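Local coordinates for P91 (Metagenome, PDB 4ZI5), which hydrolyses phosphotriesters as a promiscuous activity and is a dienelactone hydrolase-like enzyme of the alpha/beta-hydrolase superfamily, at residues 106-109 with 110-114. Sequence-based numbering, arbitrary orientation.
Sequences RAQA and ALDAL
Gln108 reaches one turn along its helix to grip Asp112, its NE2 donating to OD1 of Asp112 at 2.9 Å. The bond lies in the amide plane of Gln108 but meets OD1 from above the carboxylate, the two flat groups being turned 49° against each other. Two torsions shape this link: CG of Gln108 stands anti to the backbone N (chi1 -176°), and a bend at chi2 (66°) swings the amide toward the following turn. On its way the amide passes Leu111, whose CD2 lies 3.9 Å from Gln108 NE2. The main chain ties the same two residues together, Asp112 N donating to Gln108 O at 2.8 Å, so the pair is joined twice. Truncating Gln108 to an alanine removes the amide, which is likely to leave the Asp112 carboxylate without this donor and freer to turn, and the Leu111 methyl without the group packed beside it. Leu111 N bonds to Ala107 O and Ala113 N to Ala109 O, whereas the bond from Ala110 N to Arg106 O is weak at 3.5 Å. Ala109, Ala110 and Ala113 pack on Tyr21 of strand 15-23, while Ala107 and Ala110 touch Phe48, and Leu111 meets Val46, of strand 42-48. This i to i+4 side-chain hydrogen bond belongs to an alpha-helix, 100-115, packed against the central beta-sheet of an alpha/beta-hydrolase fold.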
loop_
_atom_site.group_PDB
_atom_site.type_symbol
_atom_site.label_atom_id
_atom_site.label_comp_id
_atom_site.label_asym_id
_atom_site.label_seq_id
_atom_site.Cartn_x
_atom_site.Cartn_y
_atom_site.Cartn_z
ATOM N N ARG A 106 9.352 24.602 13.854
ATOM C CA ARG A 106 8.055 24.456 14.475
ATOM C C ARG A 106 7.657 22.986 14.612
ATOM O O ARG A 106 7.115 22.568 15.652
ATOM C CB ARG A 106 7.000 25.271 13.709
ATOM C CG ARG A 106 5.642 25.403 14.390
ATOM C CD ARG A 106 5.684 26.125 15.710
ATOM N NE ARG A 106 6.223 27.475 15.564
ATOM C CZ ARG A 106 5.549 28.548 15.126
ATOM N NH1 ARG A 106 4.287 28.473 14.740
ATOM N NH2 ARG A 106 6.178 29.723 15.056
ATOM N N ALA A 107 7.942 22.196 13.579
ATOM C CA ALA A 107 7.763 20.736 13.630
ATOM C C ALA A 107 8.684 20.038 14.653
ATOM O O ALA A 107 8.235 19.197 15.442
ATOM C CB ALA A 107 7.961 20.134 12.251
ATOM N N GLN A 108 9.970 20.386 14.641
ATOM C CA GLN A 108 10.912 19.857 15.625
ATOM C C GLN A 108 10.483 20.133 17.083
ATOM O O GLN A 108 10.669 19.276 17.967
ATOM C CB GLN A 108 12.309 20.396 15.370
ATOM C CG GLN A 108 13.382 19.823 16.294
ATOM C CD GLN A 108 13.622 18.353 16.095
ATOM O OE1 GLN A 108 13.824 17.896 14.963
ATOM N NE2 GLN A 108 13.620 17.587 17.185
ATOM N N ALA A 109 9.887 21.306 17.327
ATOM C CA ALA A 109 9.409 21.649 18.672
ATOM C C ALA A 109 8.343 20.648 19.134
ATOM O O ALA A 109 8.378 20.217 20.289
ATOM C CB ALA A 109 8.883 23.079 18.747
ATOM N N ALA A 110 7.467 20.216 18.213
ATOM C CA ALA A 110 6.451 19.187 18.539
ATOM C C ALA A 110 7.125 17.849 18.844
ATOM O O ALA A 110 6.765 17.180 19.812
ATOM C CB ALA A 110 5.434 19.046 17.406
ATOM N N LEU A 111 8.113 17.470 18.033
ATOM C CA LEU A 111 8.855 16.242 18.284
ATOM C C LEU A 111 9.586 16.274 19.636
ATOM O O LEU A 111 9.525 15.300 20.397
ATOM C CB LEU A 111 9.840 15.951 17.155
ATOM C CG LEU A 111 10.670 14.682 17.282
ATOM C CD1 LEU A 111 9.816 13.445 17.506
ATOM C CD2 LEU A 111 11.533 14.555 16.036
ATOM N N ASP A 112 10.207 17.409 19.959
ATOM C CA ASP A 112 10.807 17.590 21.296
ATOM C C ASP A 112 9.767 17.498 22.437
ATOM O O ASP A 112 10.042 16.893 23.461
ATOM C CB ASP A 112 11.574 18.917 21.369
ATOM C CG ASP A 112 12.811 18.930 20.478
ATOM O OD1 ASP A 112 13.302 17.865 20.071
ATOM O OD2 ASP A 112 13.331 20.006 20.195
ATOM N N ALA A 113 8.585 18.069 22.250
ATOM C CA ALA A 113 7.533 17.971 23.250
ATOM C C ALA A 113 7.043 16.521 23.456
ATOM O O ALA A 113 6.800 16.089 24.571
ATOM C CB ALA A 113 6.364 18.855 22.864
ATOM N N LEU A 114 6.912 15.774 22.370
ATOM C CA LEU A 114 6.658 14.335 22.466
ATOM C C LEU A 114 7.713 13.601 23.301
ATOM O O LEU A 114 7.372 12.882 24.242
ATOM C CB LEU A 114 6.588 13.709 21.070
ATOM C CG LEU A 114 6.411 12.191 21.046
ATOM C CD1 LEU A 114 4.999 11.820 21.451
ATOM C CD2 LEU A 114 6.773 11.635 19.662
#